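Local coordinates for protein BRIC1 (Synthetic construct, PDB 6FF6) that is a computationally designed all-helical repeat protein with a novel corrugated architecture, for which no natural biological function is known, at residues A[188-193]-A[197-202]; A[207-212]-A[242-247]. All coordinates share one frame; numbering follows the deposited sequence.

Contact 1: A[188-193]-A[197-202]; sequences ENLLDE and GEMQLN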
loop_
_atom_site.group_PDB
_atom_site.type_symbol
_atom_site.label_atom_id
_atom_site.label_comp_id
_atom_site.label_asym_id
_atom_site.label_seq_id
_atom_site.Cartn_x
_atom_site.Cartn_y
_atom_site.Cartn_z
ATOM N N GLU A 188 3.303 8.297 -26.344
ATOM C CA GLU A 188 4.084 9.103 -25.404
ATOM C C GLU A 188 5.330 9.685 -26.054
ATOM O O GLU A 188 5.591 10.871 -25.888
ATOM C CB GLU A 188 4.469 8.273 -24.175
ATOM C CG GLU A 188 5.181 9.059 -23.094
ATOM C CD GLU A 188 5.852 8.231 -22.021
ATOM O OE1 GLU A 188 6.057 7.018 -22.241
ATOM O OE2 GLU A 188 6.189 8.798 -20.961
ATOM N N ASN A 189 6.098 8.864 -26.777
ATOM C CA ASN A 189 7.301 9.327 -27.466
ATOM C C ASN A 189 6.976 10.436 -28.477
ATOM O O ASN A 189 7.701 11.432 -28.536
ATOM C CB ASN A 189 8.038 8.158 -28.117
ATOM C CG ASN A 189 8.760 7.267 -27.136
ATOM O OD1 ASN A 189 9.117 7.661 -26.015
ATOM N ND2 ASN A 189 9.006 6.040 -27.547
ATOM N N LEU A 190 5.851 10.281 -29.218
ATOM C CA LEU A 190 5.333 11.269 -30.171
ATOM C C LEU A 190 4.890 12.527 -29.419
ATOM O O LEU A 190 5.168 13.633 -29.874
ATOM C CB LEU A 190 4.162 10.694 -30.996
ATOM C CG LEU A 190 4.509 9.563 -31.981
ATOM C CD1 LEU A 190 3.262 8.907 -32.524
ATOM C CD2 LEU A 190 5.304 10.077 -33.130
ATOM N N LEU A 191 4.260 12.357 -28.248
ATOM C CA LEU A 191 3.828 13.475 -27.406
ATOM C C LEU A 191 5.026 14.230 -26.812
ATOM O O LEU A 191 4.940 15.444 -26.617
ATOM C CB LEU A 191 2.881 12.995 -26.294
ATOM C CG LEU A 191 1.538 12.405 -26.740
ATOM C CD1 LEU A 191 0.868 11.689 -25.600
ATOM C CD2 LEU A 191 0.632 13.458 -27.324
ATOM N N ASP A 192 6.142 13.516 -26.545
ATOM C CA ASP A 192 7.372 14.106 -26.021
ATOM C C ASP A 192 8.000 15.002 -27.091
ATOM O O ASP A 192 8.428 16.119 -26.783
ATOM C CB ASP A 192 8.359 13.026 -25.566
ATOM C CG ASP A 192 9.501 13.581 -24.740
ATOM O OD1 ASP A 192 9.247 14.030 -23.606
ATOM O OD2 ASP A 192 10.646 13.574 -25.231
ATOM N N GLU A 193 8.017 14.535 -28.349
ATOM C CA GLU A 193 8.539 15.335 -29.452
ATOM C C GLU A 193 7.599 16.512 -29.764
ATOM O O GLU A 193 8.074 17.607 -30.074
ATOM C CB GLU A 193 8.796 14.452 -30.666
ATOM C CG GLU A 193 10.239 13.987 -30.808
ATOM C CD GLU A 193 10.816 13.120 -29.705
ATOM O OE1 GLU A 193 10.656 11.882 -29.787
ATOM O OE2 GLU A 193 11.443 13.675 -28.774
ATOM N N GLY A 197 8.761 20.427 -29.139
ATOM C CA GLY A 197 8.735 21.182 -30.385
ATOM C C GLY A 197 9.552 20.558 -31.496
ATOM O O GLY A 197 9.827 21.215 -32.506
ATOM N N GLU A 198 9.941 19.282 -31.322
ATOM C CA GLU A 198 10.703 18.521 -32.314
ATOM C C GLU A 198 9.805 18.072 -33.468
ATOM O O GLU A 198 10.276 17.991 -34.602
ATOM C CB GLU A 198 11.374 17.302 -31.670
ATOM C CG GLU A 198 12.747 17.575 -31.093
ATOM C CD GLU A 198 13.345 16.370 -30.397
ATOM O OE1 GLU A 198 12.997 16.130 -29.218
ATOM O OE2 GLU A 198 14.157 15.659 -31.033
ATOM N N MET A 199 8.519 17.787 -33.182
ATOM C CA MET A 199 7.547 17.335 -34.173
ATOM C C MET A 199 6.389 18.295 -34.409
ATOM O O MET A 199 5.740 18.758 -33.464
ATOM C CB MET A 199 7.017 15.944 -33.823
ATOM C CG MET A 199 8.003 14.852 -34.085
ATOM S SD MET A 199 7.319 13.281 -33.531
ATOM C CE MET A 199 8.722 12.193 -33.818
ATOM N N GLN A 200 6.113 18.546 -35.700
ATOM C CA GLN A 200 5.018 19.386 -36.189
ATOM C C GLN A 200 3.708 18.589 -36.198
ATOM O O GLN A 200 3.663 17.475 -36.727
ATOM C CB GLN A 200 5.339 20.001 -37.582
ATOM C CG GLN A 200 5.925 19.026 -38.635
ATOM C CD GLN A 200 6.555 19.682 -39.858
ATOM O OE1 GLN A 200 6.606 20.914 -40.011
ATOM N NE2 GLN A 200 7.060 18.856 -40.766
ATOM N N LEU A 201 2.658 19.145 -35.577
ATOM C CA LEU A 201 1.352 18.492 -35.485
ATOM C C LEU A 201 0.374 19.064 -36.496
ATOM O O LEU A 201 0.493 20.233 -36.848
ATOM C CB LEU A 201 0.778 18.625 -34.060
ATOM C CG LEU A 201 1.635 18.118 -32.880
ATOM C CD1 LEU A 201 1.013 18.508 -31.555
ATOM C CD2 LEU A 201 1.819 16.613 -32.933
ATOM N N ASN A 202 -0.599 18.244 -36.950
ATOM C CA ASN A 202 -1.653 18.618 -37.913
ATOM C C ASN A 202 -2.971 17.874 -37.606
ATOM O O ASN A 202 -3.001 17.095 -36.653
ATOM C CB ASN A 202 -1.195 18.383 -39.375
ATOM C CG ASN A 202 -0.865 16.950 -39.740
ATOM O OD1 ASN A 202 -1.588 15.998 -39.423
ATOM N ND2 ASN A 202 0.233 16.763 -40.444
#
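Met199 lies over the last turns of helix 178-196, reaching Glu193 and Leu190 where the chain has just turned back on itself, and it can be followed atom by atom. Its CB starts beside Glu193 CB, and Met199 CG comes closer to the same carbon, at 3.5 Å. Met199 SD lies 3.4 Å from Glu193 CB and 3.8 Å from Leu190 CD2. The terminal CE of Met199 goes on to Glu193 CG, 3.8 Å away. Met199 CG stands beside its own backbone N (Met199 chi1 -74°) and the chain is extended beyond it, which carries the thioether along the helix toward Leu190. Met199 also touches Ala248 and Lys249 at the C-terminus.

The backbones are joined by hydrogen bonds that converge on Glu193 O. Gly197 N donates to it at 3.0 Å, and Met199 N reaches it at 3.1 Å from the opposite face of the carbonyl plane; Glu198 N adds a weak bond. Gly197, the first residue past the helix, has positive phi (107°), the usual place and conformation for a glycine that closes a helix C-terminus.

Glu198 meets Glu193 through their apolar stems, Glu198 CB lying 3.6 Å from Glu193 CG, but the carboxylates also converge: Glu193 OE2 lies 2.9 Å from Glu198 OE1, their planes turned 65° apart. Two acceptors this near cannot bond to each other as carboxylates, so the pair is probably either repulsive or relieved by a shared proton, whereas the carbonyl grip and the methionine packing hold the turn to the helix.

Contact 2: A[207-212]-A[242-247]; sequences NLFLET and RQLALE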
loop_
_atom_site.group_PDB
_atom_site.type_symbol
_atom_site.label_atom_id
_atom_site.label_comp_id
_atom_site.label_asym_id
_atom_site.label_seq_id
_atom_site.Cartn_x
_atom_site.Cartn_y
_atom_site.Cartn_z
ATOM N N ASN A 207 -6.033 13.253 -35.232
ATOM C CA ASN A 207 -7.028 12.198 -35.439
ATOM C C ASN A 207 -6.443 10.808 -35.227
ATOM O O ASN A 207 -7.186 9.882 -34.890
ATOM C CB ASN A 207 -7.651 12.307 -36.824
ATOM C CG ASN A 207 -8.634 13.438 -36.928
ATOM O OD1 ASN A 207 -9.149 13.942 -35.916
ATOM N ND2 ASN A 207 -8.914 13.848 -38.159
ATOM N N LEU A 208 -5.122 10.654 -35.440
ATOM C CA LEU A 208 -4.471 9.379 -35.195
ATOM C C LEU A 208 -4.368 9.180 -33.691
ATOM O O LEU A 208 -4.568 8.065 -33.208
ATOM C CB LEU A 208 -3.098 9.271 -35.876
ATOM C CG LEU A 208 -2.456 7.858 -35.814
ATOM C CD1 LEU A 208 -3.385 6.772 -36.387
ATOM C CD2 LEU A 208 -1.127 7.829 -36.507
ATOM N N PHE A 209 -4.094 10.279 -32.961
ATOM C CA PHE A 209 -4.025 10.340 -31.502
ATOM C C PHE A 209 -5.393 10.041 -30.883
ATOM O O PHE A 209 -5.465 9.294 -29.904
ATOM C CB PHE A 209 -3.465 11.689 -31.040
ATOM C CG PHE A 209 -1.969 11.884 -31.187
ATOM C CD1 PHE A 209 -1.103 10.792 -31.238
ATOM C CD2 PHE A 209 -1.416 13.158 -31.216
ATOM C CE1 PHE A 209 0.291 10.972 -31.337
ATOM C CE2 PHE A 209 -0.023 13.338 -31.302
ATOM C CZ PHE A 209 0.821 12.243 -31.364
ATOM N N LEU A 210 -6.476 10.560 -31.484
ATOM C CA LEU A 210 -7.853 10.287 -31.059
ATOM C C LEU A 210 -8.200 8.809 -31.297
ATOM O O LEU A 210 -8.869 8.184 -30.471
ATOM C CB LEU A 210 -8.832 11.226 -31.809
ATOM C CG LEU A 210 -10.368 10.939 -31.774
ATOM C CD1 LEU A 210 -11.039 11.581 -30.563
ATOM C CD2 LEU A 210 -11.053 11.460 -33.047
ATOM N N GLU A 211 -7.724 8.256 -32.422
ATOM C CA GLU A 211 -7.947 6.870 -32.812
ATOM C C GLU A 211 -7.208 5.968 -31.835
ATOM O O GLU A 211 -7.792 4.985 -31.359
ATOM C CB GLU A 211 -7.463 6.663 -34.237
ATOM C CG GLU A 211 -8.195 5.569 -34.986
ATOM C CD GLU A 211 -7.769 5.460 -36.439
ATOM O OE1 GLU A 211 -6.552 5.568 -36.715
ATOM O OE2 GLU A 211 -8.654 5.261 -37.303
ATOM N N THR A 212 -5.946 6.352 -31.483
ATOM C CA THR A 212 -5.116 5.680 -30.465
ATOM C C THR A 212 -5.898 5.661 -29.146
ATOM O O THR A 212 -6.012 4.584 -28.555
ATOM C CB THR A 212 -3.732 6.355 -30.307
ATOM O OG1 THR A 212 -3.084 6.427 -31.569
ATOM C CG2 THR A 212 -2.820 5.610 -29.377
ATOM N N ARG A 242 4.288 4.367 -35.425
ATOM C CA ARG A 242 5.681 4.338 -35.882
ATOM C C ARG A 242 5.851 5.041 -37.235
ATOM O O ARG A 242 6.908 5.618 -37.495
ATOM C CB ARG A 242 6.223 2.909 -35.915
ATOM C CG ARG A 242 6.461 2.382 -34.520
ATOM C CD ARG A 242 6.705 0.896 -34.508
ATOM N NE ARG A 242 6.289 0.316 -33.231
ATOM C CZ ARG A 242 6.377 -0.974 -32.928
ATOM N NH1 ARG A 242 6.873 -1.838 -33.807
ATOM N NH2 ARG A 242 5.970 -1.411 -31.743
ATOM N N GLN A 243 4.792 5.005 -38.079
ATOM C CA GLN A 243 4.699 5.662 -39.383
ATOM C C GLN A 243 4.791 7.171 -39.142
ATOM O O GLN A 243 5.564 7.853 -39.804
ATOM C CB GLN A 243 3.348 5.295 -40.032
ATOM C CG GLN A 243 3.032 5.938 -41.375
ATOM C CD GLN A 243 3.719 5.248 -42.511
ATOM O OE1 GLN A 243 3.985 4.041 -42.482
ATOM N NE2 GLN A 243 4.015 6.006 -43.547
ATOM N N LEU A 244 4.033 7.669 -38.162
ATOM C CA LEU A 244 4.012 9.070 -37.752
ATOM C C LEU A 244 5.341 9.518 -37.169
ATOM O O LEU A 244 5.713 10.664 -37.359
ATOM C CB LEU A 244 2.921 9.273 -36.718
ATOM C CG LEU A 244 2.121 10.539 -36.814
ATOM C CD1 LEU A 244 1.254 10.547 -38.072
ATOM C CD2 LEU A 244 1.255 10.676 -35.595
ATOM N N ALA A 245 6.060 8.625 -36.470
ATOM C CA ALA A 245 7.378 8.894 -35.882
ATOM C C ALA A 245 8.414 9.156 -36.956
ATOM O O ALA A 245 9.422 9.815 -36.696
ATOM C CB ALA A 245 7.816 7.719 -35.019
ATOM N N LEU A 246 8.170 8.611 -38.151
ATOM C CA LEU A 246 9.013 8.761 -39.332
ATOM C C LEU A 246 8.546 9.984 -40.112
ATOM O O LEU A 246 9.373 10.815 -40.483
ATOM C CB LEU A 246 8.924 7.496 -40.230
ATOM C CG LEU A 246 9.465 6.160 -39.672
ATOM C CD1 LEU A 246 8.854 4.959 -40.394
ATOM C CD2 LEU A 246 10.980 6.104 -39.744
ATOM N N GLU A 247 7.216 10.089 -40.350
ATOM C CA GLU A 247 6.555 11.153 -41.122
ATOM C C GLU A 247 6.710 12.550 -40.544
ATOM O O GLU A 247 6.850 13.508 -41.314
ATOM C CB GLU A 247 5.070 10.841 -41.345
ATOM C CG GLU A 247 4.843 9.811 -42.435
ATOM C CD GLU A 247 3.406 9.417 -42.723
ATOM O OE1 GLU A 247 2.527 9.670 -41.867
ATOM O OE2 GLU A 247 3.166 8.836 -43.807
#
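Leu208 and Leu244 meet tip to tip between helices 203-224 and 231-247, and the contact across the segments is wholly apolar. The touching branch of Leu208 is CD2, which faces both methyls of Leu244, 3.8 Å from Leu244 CD2 and 3.9 Å from Leu244 CD1. With CG anti to the backbone N (chi1 -172°), Leu208 extends its branched end toward the other helix. The backbones stay well apart, 8.9 Å between the CA atoms of Leu208 and Leu244, and the leucines span the gap. Phe209 takes a lesser part: its CE1 is 4.4 Å from Leu244 CD2, and the methyl approaches the ring obliquely. Phe209 also touches Met187 of helix 178-196 and Leu145 of helix 125-146.

The arrangement belongs to an all-helical bundle in which helix 231-247, the last of the chain, is laid against helices 178-196 and 203-224. Leu208 continues the same seam onto Ile237 and Ala240, and Thr212 adds Ile237 and Leu241.

The polar bonds within the segments run along their own helices. Leu208 O accepts both Thr212 N and Thr212 OG1, each at 2.8 Å, from opposite faces of its plane. The threonine hydroxyl donates back to its own helix, from 37° out of that carbonyl plane, instead of across the contact. On the exposed side of the other segment, Gln243 NE2 donates to Glu247 OE2 at 3.0 Å. This bond is nearly straight (170°) and lies in the amide plane, yet it meets the carboxylate from above. A separate polar link does join the two helices, where Glu211 OE1 bonds to Tyr236 OH.

How the contacts relate
Contact 1 is complete in sequence before contact 2 begins, and their centres are about 10 Å apart. Helix 178-196 and the turn after it supply contact 1; helix 203-224, which follows that turn, and helix 231-247 supply contact 2. The two meet directly: Leu190 CD2 packs against Ala245 CA at 3.6 Å, and Leu190 CB lies 3.7 Å from Phe209 CZ. Met199 CE also approaches Ala245 O. Leu190 therefore belongs to both neighbourhoods, joining the helix-ending turn to the seam of the last two helices. Together they form one continuous patch of packing at the C-terminal end of this corrugated design.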